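PDB 4NTD: thioredoxin reductase from Streptomyces clavuligerus, which is a FAD-dependent oxidoreductase of the thioredoxin reductase family that catalyses the formation of disulfide bonds in sulfur-containing natural products such as holomycin. Local coordinates for residues A52-V57 with Q322-D327; G183-A188 with L205-D210; L265-G270 with G277-D282. One frame throughout, in Å; residues are numbered along the deposited sequence.

Contact 1 (A52-V57 with Q322-D327); sequences ARRRVV and QLVDED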
loop_
_atom_site.group_PDB
_atom_site.type_symbol
_atom_site.label_atom_id
_atom_site.label_comp_id
_atom_site.label_asym_id
_atom_site.label_seq_id
_atom_site.Cartn_x
_atom_site.Cartn_y
_atom_site.Cartn_z
ATOM N N ALA A 52 -13.994 12.064 -0.875
ATOM C CA ALA A 52 -13.566 13.460 -1.020
ATOM C C ALA A 52 -14.524 14.300 -1.883
ATOM O O ALA A 52 -14.190 15.423 -2.270
ATOM C CB ALA A 52 -12.153 13.517 -1.583
ATOM N N ARG A 53 -15.699 13.734 -2.172
ATOM C CA ARG A 53 -16.763 14.416 -2.916
ATOM C C ARG A 53 -16.366 14.769 -4.354
ATOM O O ARG A 53 -16.910 15.702 -4.944
ATOM C CB ARG A 53 -17.247 15.664 -2.161
ATOM C CG ARG A 53 -17.555 15.409 -0.692
ATOM C CD ARG A 53 -18.318 16.563 -0.063
ATOM N NE ARG A 53 -19.724 16.570 -0.457
ATOM C CZ ARG A 53 -20.564 17.568 -0.204
ATOM N NH1 ARG A 53 -20.139 18.647 0.437
ATOM N NH2 ARG A 53 -21.828 17.490 -0.596
ATOM N N ARG A 54 -15.426 14.011 -4.916
ATOM C CA ARG A 54 -15.072 14.144 -6.325
ATOM C C ARG A 54 -15.992 13.226 -7.116
ATOM O O ARG A 54 -16.341 12.140 -6.645
ATOM C CB ARG A 54 -13.613 13.760 -6.573
ATOM C CG ARG A 54 -12.601 14.620 -5.833
ATOM C CD ARG A 54 -12.637 16.069 -6.293
ATOM N NE ARG A 54 -11.613 16.867 -5.626
ATOM C CZ ARG A 54 -11.434 18.175 -5.793
ATOM N NH1 ARG A 54 -12.212 18.873 -6.617
ATOM N NH2 ARG A 54 -10.465 18.792 -5.125
ATOM N N ARG A 55 -16.389 13.669 -8.307
ATOM C CA ARG A 55 -17.238 12.867 -9.179
ATOM C C ARG A 55 -16.376 11.868 -9.948
ATOM O O ARG A 55 -15.551 12.255 -10.781
ATOM C CB ARG A 55 -18.037 13.772 -10.116
ATOM C CG ARG A 55 -18.939 14.726 -9.349
ATOM C CD ARG A 55 -19.649 13.981 -8.230
ATOM N NE ARG A 55 -19.720 14.754 -6.992
ATOM C CZ ARG A 55 -19.842 14.208 -5.786
ATOM N NH1 ARG A 55 -19.897 12.891 -5.662
ATOM N NH2 ARG A 55 -19.901 14.972 -4.706
ATOM N N VAL A 56 -16.574 10.584 -9.650
ATOM C CA VAL A 56 -15.748 9.503 -10.182
ATOM C C VAL A 56 -16.566 8.557 -11.052
ATOM O O VAL A 56 -17.673 8.166 -10.683
ATOM C CB VAL A 56 -15.118 8.686 -9.032
ATOM C CG1 VAL A 56 -14.278 7.530 -9.566
ATOM C CG2 VAL A 56 -14.276 9.589 -8.141
ATOM N N VAL A 57 -16.006 8.195 -12.205
ATOM C CA VAL A 57 -16.536 7.113 -13.030
ATOM C C VAL A 57 -15.448 6.049 -13.158
ATOM O O VAL A 57 -14.310 6.364 -13.501
ATOM C CB VAL A 57 -16.949 7.600 -14.435
ATOM C CG1 VAL A 57 -17.445 6.434 -15.286
ATOM C CG2 VAL A 57 -18.019 8.678 -14.335
ATOM N N GLN A 322 -3.818 17.922 -5.384
ATOM C CA GLN A 322 -3.430 18.742 -6.519
ATOM C C GLN A 322 -4.650 19.337 -7.235
ATOM O O GLN A 322 -4.561 20.432 -7.791
ATOM C CB GLN A 322 -2.523 17.959 -7.469
ATOM C CG GLN A 322 -1.677 18.858 -8.360
ATOM C CD GLN A 322 -2.435 19.361 -9.571
ATOM O OE1 GLN A 322 -3.348 18.697 -10.060
ATOM N NE2 GLN A 322 -2.074 20.546 -10.051
ATOM N N LEU A 323 -5.787 18.639 -7.205
ATOM C CA LEU A 323 -7.043 19.217 -7.703
ATOM C C LEU A 323 -7.443 20.445 -6.886
ATOM O O LEU A 323 -7.905 21.435 -7.447
ATOM C CB LEU A 323 -8.193 18.199 -7.695
ATOM C CG LEU A 323 -8.376 17.314 -8.929
ATOM C CD1 LEU A 323 -9.558 16.382 -8.711
ATOM C CD2 LEU A 323 -8.584 18.141 -10.191
ATOM N N VAL A 324 -7.262 20.378 -5.568
ATOM C CA VAL A 324 -7.512 21.539 -4.711
ATOM C C VAL A 324 -6.595 22.695 -5.116
ATOM O O VAL A 324 -7.051 23.829 -5.246
ATOM C CB VAL A 324 -7.337 21.211 -3.211
ATOM C CG1 VAL A 324 -7.364 22.483 -2.370
ATOM C CG2 VAL A 324 -8.424 20.253 -2.747
ATOM N N ASP A 325 -5.313 22.407 -5.332
ATOM C CA ASP A 325 -4.370 23.438 -5.777
ATOM C C ASP A 325 -4.854 24.104 -7.070
ATOM O O ASP A 325 -4.774 25.325 -7.208
ATOM C CB ASP A 325 -2.962 22.861 -5.973
ATOM C CG ASP A 325 -2.304 22.440 -4.665
ATOM O OD1 ASP A 325 -1.312 21.687 -4.723
ATOM O OD2 ASP A 325 -2.767 22.854 -3.581
ATOM N N GLU A 326 -5.370 23.307 -8.004
ATOM C CA GLU A 326 -5.936 23.851 -9.240
ATOM C C GLU A 326 -7.229 24.634 -8.979
ATOM O O GLU A 326 -7.423 25.711 -9.546
ATOM C CB GLU A 326 -6.190 22.745 -10.269
ATOM C CG GLU A 326 -6.534 23.281 -11.652
ATOM C CD GLU A 326 -6.910 22.192 -12.633
ATOM O OE1 GLU A 326 -6.097 21.271 -12.851
ATOM O OE2 GLU A 326 -8.023 22.265 -13.192
ATOM N N ASP A 327 -8.105 24.090 -8.131
ATOM C CA ASP A 327 -9.352 24.768 -7.750
ATOM C C ASP A 327 -9.054 26.158 -7.166
ATOM O O ASP A 327 -9.717 27.141 -7.509
ATOM C CB ASP A 327 -10.153 23.940 -6.724
ATOM C CG ASP A 327 -10.742 22.652 -7.308
ATOM O OD1 ASP A 327 -10.982 22.581 -8.533
ATOM O OD2 ASP A 327 -10.975 21.701 -6.524
#
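Arg-54 and Leu-323 bring the two backbones closest, yet their CA atoms remain 9.6 Å apart, a gap bridged by one long side chain. Segment 52-57 is the turn of a Rossmann-type beta-alpha-beta unit in the FAD-binding fold: it closes helix 40-51 and enters strand 56-60, whose last residue, Asp-60, binds the flavin nucleotide. Arg-53, at positive phi, is the C-prime residue of a Schellman motif, after which Arg-54 sends its side chain to helix 305-338. The arginine chain bends at its second torsion (chi2 -64°) and then runs extended, which carries the guanidinium to the helix surface. There the arginine and Leu-323 side chains slide past each other in opposite directions: CB of Leu-323 lies over one face of the guanidinium, 3.5 Å from NH2, while CD1 of Leu-323 sits 3.7 Å from NE. CG2 of Val-324 approaches the rim instead, 3.5 Å from NH2. The polar end is held from two directions. NE donates to Asn-320 OD1, one turn before Val-324 on the same helix, and the terminal nitrogens form a salt bridge with Asp-327, whose other oxygen, OD1, pairs with Arg-133. A methionine in place of Arg-54 would probably leave Asn-320 OD1 and Asp-327 OD2 without this donor. Nearby, the second subunit takes up Ala-52 O through its Gln-193, so the site also lies at the dimer interface. The grip on Asp-327 is end-on but converges on a single oxygen: the two group planes are 40° apart, NH1 reaches the syn lone pair of OD2 at 3.1 Å, and NH2 meets the same OD2 nearly along its C-O bond at 3.3 Å.

Contact 2 (G183-A188 with L205-D210); sequences GAVRHA and LELTDD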
loop_
_atom_site.group_PDB
_atom_site.type_symbol
_atom_site.label_atom_id
_atom_site.label_comp_id
_atom_site.label_asym_id
_atom_site.label_seq_id
_atom_site.Cartn_x
_atom_site.Cartn_y
_atom_site.Cartn_z
ATOM N N GLY A 183 14.006 -16.388 -15.091
ATOM C CA GLY A 183 13.822 -16.310 -13.643
ATOM C C GLY A 183 13.593 -17.640 -12.941
ATOM O O GLY A 183 13.452 -17.674 -11.719
ATOM N N ALA A 184 13.567 -18.738 -13.696
ATOM C CA ALA A 184 13.213 -20.052 -13.144
ATOM C C ALA A 184 14.164 -20.554 -12.051
ATOM O O ALA A 184 13.714 -21.152 -11.072
ATOM C CB ALA A 184 13.110 -21.083 -14.259
ATOM N N VAL A 185 15.466 -20.323 -12.215
ATOM C CA VAL A 185 16.445 -20.768 -11.218
ATOM C C VAL A 185 16.200 -20.073 -9.879
ATOM O O VAL A 185 16.077 -20.734 -8.848
ATOM C CB VAL A 185 17.904 -20.536 -11.679
ATOM C CG1 VAL A 185 18.886 -20.805 -10.544
ATOM C CG2 VAL A 185 18.233 -21.432 -12.864
ATOM N N ARG A 186 16.119 -18.744 -9.898
ATOM C CA ARG A 186 15.844 -17.980 -8.679
ATOM C C ARG A 186 14.497 -18.371 -8.067
ATOM O O ARG A 186 14.349 -18.397 -6.844
ATOM C CB ARG A 186 15.900 -16.470 -8.943
ATOM C CG ARG A 186 17.311 -15.929 -9.135
ATOM C CD ARG A 186 17.350 -14.409 -9.249
ATOM N NE ARG A 186 17.947 -13.767 -8.073
ATOM C CZ ARG A 186 17.289 -13.379 -6.978
ATOM N NH1 ARG A 186 15.975 -13.554 -6.856
ATOM N NH2 ARG A 186 17.961 -12.806 -5.986
ATOM N N HIS A 187 13.524 -18.697 -8.917
ATOM C CA HIS A 187 12.200 -19.106 -8.441
ATOM C C HIS A 187 12.250 -20.430 -7.674
ATOM O O HIS A 187 11.591 -20.577 -6.644
ATOM C CB HIS A 187 11.204 -19.198 -9.604
ATOM C CG HIS A 187 9.814 -18.787 -9.238
ATOM N ND1 HIS A 187 9.521 -17.538 -8.734
ATOM C CD2 HIS A 187 8.635 -19.447 -9.316
ATOM C CE1 HIS A 187 8.222 -17.451 -8.509
ATOM N NE2 HIS A 187 7.662 -18.595 -8.855
ATOM N N ALA A 188 13.033 -21.387 -8.171
ATOM C CA ALA A 188 13.217 -22.664 -7.476
ATOM C C ALA A 188 13.893 -22.470 -6.116
ATOM O O ALA A 188 13.501 -23.092 -5.126
ATOM C CB ALA A 188 14.022 -23.629 -8.336
ATOM N N LEU A 205 16.846 -24.657 -20.597
ATOM C CA LEU A 205 17.271 -23.351 -20.092
ATOM C C LEU A 205 18.783 -23.349 -19.881
ATOM O O LEU A 205 19.330 -24.299 -19.320
ATOM C CB LEU A 205 16.568 -23.056 -18.763
ATOM C CG LEU A 205 16.697 -21.667 -18.140
ATOM C CD1 LEU A 205 16.060 -20.610 -19.030
ATOM C CD2 LEU A 205 16.041 -21.678 -16.767
ATOM N N GLU A 206 19.453 -22.291 -20.330
ATOM C CA GLU A 206 20.900 -22.164 -20.146
ATOM C C GLU A 206 21.207 -21.858 -18.683
ATOM O O GLU A 206 20.801 -20.815 -18.166
ATOM C CB GLU A 206 21.473 -21.049 -21.032
ATOM C CG GLU A 206 21.261 -21.237 -22.533
ATOM C CD GLU A 206 22.246 -22.202 -23.175
ATOM O OE1 GLU A 206 22.913 -22.973 -22.451
ATOM O OE2 GLU A 206 22.351 -22.189 -24.420
ATOM N N LEU A 207 21.912 -22.774 -18.021
ATOM C CA LEU A 207 22.331 -22.592 -16.627
ATOM C C LEU A 207 23.796 -22.169 -16.570
ATOM O O LEU A 207 24.632 -22.704 -17.299
ATOM C CB LEU A 207 22.151 -23.891 -15.831
ATOM C CG LEU A 207 20.863 -24.134 -15.032
ATOM C CD1 LEU A 207 19.641 -23.441 -15.626
ATOM C CD2 LEU A 207 20.633 -25.634 -14.895
ATOM N N THR A 208 24.095 -21.212 -15.697
ATOM C CA THR A 208 25.470 -20.786 -15.454
ATOM C C THR A 208 26.089 -21.647 -14.357
ATOM O O THR A 208 25.391 -22.415 -13.693
ATOM C CB THR A 208 25.537 -19.309 -15.017
ATOM O OG1 THR A 208 24.903 -19.151 -13.742
ATOM C CG2 THR A 208 24.853 -18.409 -16.043
ATOM N N ASP A 209 27.399 -21.511 -14.165
ATOM C CA ASP A 209 28.084 -22.203 -13.073
ATOM C C ASP A 209 27.528 -21.771 -11.713
ATOM O O ASP A 209 27.368 -22.600 -10.816
ATOM C CB ASP A 209 29.598 -21.955 -13.126
ATOM C CG ASP A 209 30.284 -22.701 -14.266
ATOM O OD1 ASP A 209 31.485 -22.445 -14.495
ATOM O OD2 ASP A 209 29.638 -23.542 -14.930
ATOM N N ASP A 210 27.231 -20.480 -11.566
ATOM C CA ASP A 210 26.623 -19.964 -10.336
ATOM C C ASP A 210 25.231 -20.557 -10.094
ATOM O O ASP A 210 24.889 -20.880 -8.957
ATOM C CB ASP A 210 26.544 -18.430 -10.358
ATOM C CG ASP A 210 27.903 -17.762 -10.182
ATOM O OD1 ASP A 210 28.017 -16.563 -10.512
ATOM O OD2 ASP A 210 28.855 -18.421 -9.711
#
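Val-185 and Leu-207 make the closest meeting here, methyl against methyl, with CG2 of the valine 3.7 Å from CD1 of the leucine as the two side chains cross obliquely. Leu-207 leaves its backbone at an angle to the helix and bends inward only at its end; unstaggered torsions, chi1 -94° and chi2 29°, accompany the turn that brings CD1 to the valine. Two residues earlier, Leu-205 directs CD2 at the first turn of the helix, 3.9 Å from Ala-184 CB, and brushes Val-185 CG2 more loosely at 4.5 Å. The packing is thus purely apolar, four side chains with no hydrogen bond between the segments. The outer side is different in kind: Glu-206, Thr-208, Asp-209 and Asp-210 are exposed, and Thr-208 serves as N-cap of the next helix, while the two aspartates form salt bridges with Arg-212 and Arg-213. On the far flank of helix 184-191, His-187 belongs to the glutathione pocket. The helix itself is the crossover between parallel strands 175-178 and 198-201, probably in the pyridine nucleotide domain of this family, and Val-185 completes its packing against Asp-211 and Leu-215 of helix 209-217.

Contact 3 (L265-G270 with G277-D282); sequences LLTALG and GWIATD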
loop_
_atom_site.group_PDB
_atom_site.type_symbol
_atom_site.label_atom_id
_atom_site.label_comp_id
_atom_site.label_asym_id
_atom_site.label_seq_id
_atom_site.Cartn_x
_atom_site.Cartn_y
_atom_site.Cartn_z
ATOM N N LEU A 265 -2.230 2.578 -22.838
ATOM C CA LEU A 265 -2.858 3.897 -22.724
ATOM C C LEU A 265 -1.885 4.935 -22.169
ATOM O O LEU A 265 -1.937 6.105 -22.547
ATOM C CB LEU A 265 -4.114 3.833 -21.846
ATOM C CG LEU A 265 -5.257 2.958 -22.371
ATOM C CD1 LEU A 265 -6.304 2.737 -21.289
ATOM C CD2 LEU A 265 -5.891 3.569 -23.615
ATOM N N LEU A 266 -1.002 4.498 -21.274
ATOM C CA LEU A 266 0.012 5.377 -20.693
ATOM C C LEU A 266 1.086 5.731 -21.723
ATOM O O LEU A 266 1.488 6.891 -21.832
ATOM C CB LEU A 266 0.642 4.723 -19.458
ATOM C CG LEU A 266 -0.334 4.456 -18.304
ATOM C CD1 LEU A 266 0.268 3.498 -17.286
ATOM C CD2 LEU A 266 -0.752 5.759 -17.637
ATOM N N THR A 267 1.537 4.735 -22.481
ATOM C CA THR A 267 2.495 4.963 -23.563
ATOM C C THR A 267 1.944 5.951 -24.597
ATOM O O THR A 267 2.656 6.860 -25.030
ATOM C CB THR A 267 2.880 3.640 -24.255
ATOM O OG1 THR A 267 3.471 2.757 -23.293
ATOM C CG2 THR A 267 3.875 3.878 -25.392
ATOM N N ALA A 268 0.677 5.780 -24.975
ATOM C CA ALA A 268 0.035 6.654 -25.963
ATOM C C ALA A 268 -0.100 8.100 -25.473
ATOM O O ALA A 268 -0.070 9.034 -26.276
ATOM C CB ALA A 268 -1.328 6.100 -26.355
ATOM N N LEU A 269 -0.242 8.277 -24.161
ATOM C CA LEU A 269 -0.288 9.609 -23.546
ATOM C C LEU A 269 1.088 10.284 -23.475
ATOM O O LEU A 269 1.176 11.483 -23.207
ATOM C CB LEU A 269 -0.892 9.530 -22.137
ATOM C CG LEU A 269 -2.418 9.422 -22.067
ATOM C CD1 LEU A 269 -2.863 8.878 -20.719
ATOM C CD2 LEU A 269 -3.068 10.771 -22.343
ATOM N N GLY A 270 2.150 9.514 -23.705
ATOM C CA GLY A 270 3.515 10.034 -23.673
ATOM C C GLY A 270 4.184 9.898 -22.317
ATOM O O GLY A 270 5.168 10.585 -22.040
ATOM N N GLY A 277 12.039 -0.440 -17.978
ATOM C CA GLY A 277 11.039 -0.689 -19.018
ATOM C C GLY A 277 9.597 -0.472 -18.586
ATOM O O GLY A 277 8.684 -0.573 -19.406
ATOM N N TRP A 278 9.385 -0.171 -17.305
ATOM C CA TRP A 278 8.043 0.074 -16.774
ATOM C C TRP A 278 7.768 1.576 -16.715
ATOM O O TRP A 278 8.699 2.376 -16.627
ATOM C CB TRP A 278 7.898 -0.558 -15.384
ATOM C CG TRP A 278 7.975 -2.060 -15.414
ATOM C CD1 TRP A 278 9.078 -2.817 -15.681
ATOM C CD2 TRP A 278 6.905 -2.983 -15.179
ATOM N NE1 TRP A 278 8.764 -4.153 -15.627
ATOM C CE2 TRP A 278 7.436 -4.283 -15.320
ATOM C CE3 TRP A 278 5.550 -2.839 -14.860
ATOM C CZ2 TRP A 278 6.659 -5.431 -15.154
ATOM C CZ3 TRP A 278 4.781 -3.984 -14.695
ATOM C CH2 TRP A 278 5.337 -5.260 -14.846
ATOM N N ILE A 279 6.492 1.956 -16.776
ATOM C CA ILE A 279 6.113 3.369 -16.724
ATOM C C ILE A 279 6.569 3.958 -15.390
ATOM O O ILE A 279 6.297 3.395 -14.329
ATOM C CB ILE A 279 4.587 3.574 -16.897
ATOM C CG1 ILE A 279 4.127 3.152 -18.303
ATOM C CG2 ILE A 279 4.192 5.024 -16.624
ATOM C CD1 ILE A 279 4.689 3.984 -19.439
ATOM N N ALA A 280 7.269 5.087 -15.456
ATOM C CA ALA A 280 7.839 5.717 -14.271
ATOM C C ALA A 280 6.776 6.491 -13.498
ATOM O O ALA A 280 5.930 7.160 -14.089
ATOM C CB ALA A 280 8.980 6.643 -14.666
ATOM N N THR A 281 6.824 6.386 -12.173
ATOM C CA THR A 281 5.937 7.156 -11.306
ATOM C C THR A 281 6.702 7.698 -10.113
ATOM O O THR A 281 7.758 7.175 -9.755
ATOM C CB THR A 281 4.775 6.302 -10.758
ATOM O OG1 THR A 281 5.295 5.222 -9.971
ATOM C CG2 THR A 281 3.923 5.743 -11.885
ATOM N N ASP A 282 6.158 8.742 -9.491
ATOM C CA ASP A 282 6.620 9.134 -8.163
ATOM C C ASP A 282 5.961 8.199 -7.147
ATOM O O ASP A 282 5.251 7.262 -7.530
ATOM C CB ASP A 282 6.386 10.633 -7.882
ATOM C CG ASP A 282 4.930 10.993 -7.606
ATOM O OD1 ASP A 282 4.065 10.105 -7.457
ATOM O OD2 ASP A 282 4.658 12.210 -7.526
#
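Asp-282 OD1 accepts two backbone N-H groups, those of Ser-284 and Leu-286, and so pins a turn in the loop whose Ile-279 packs on Leu-266. Between these two the CA atoms lie 7.6 Å apart, and the side chains approach at a slant. CG1 of Ile-279 does most of the touching: it sits 4.0 Å from Leu-266 CB and equally far from Leu-266 CD1, so the isoleucine branch rests against the flank of the leucine. Its position beside the backbone N (chi1 -66°) aims the branch at the helix, and CD1 continues past Leu-266 CB to reach Thr-267 OG1 at 4.2 Å. The hydroxyl makes its own weak hydrogen bond to Asp-263 O; with CD1 it is only in contact. The helix, 264-269, ends in a Schellman motif at Gly-270, whose N binds Thr-267 O at 3.0 Å; the loop then passes across the side of the helix before leading into strand 292-294, an outer strand of the parallel sheet that also holds strand 31-36. Leu-266 also touches Val-292 and Ala-294 of that strand, so it contacts both sheet and loop. Beyond the apolar patch, Thr-281 O accepts from Arg-283 of the second subunit.

All three contacts tie a helix to a turn or loop, but by different chemistry. Contact 1 uses charge to fasten the helix-to-strand turn to helix 305-338 within the FAD-binding part, its arginine buried despite a site far from the chain's centre; contacts 2 and 3 are apolar. Contact 3 lies nearest the centre, against the sheet that contact 1 enters through strand 56-60, whereas contact 2 belongs to the other parallel sheet and is only partly buried. Contacts 1 and 2 lie on opposite sides of the chain's centre, their own centres about 48 Å apart, yet the dimer joins them: Asp-325 of contact 1 pairs with Arg-186, a contact 2 residue, of the second subunit.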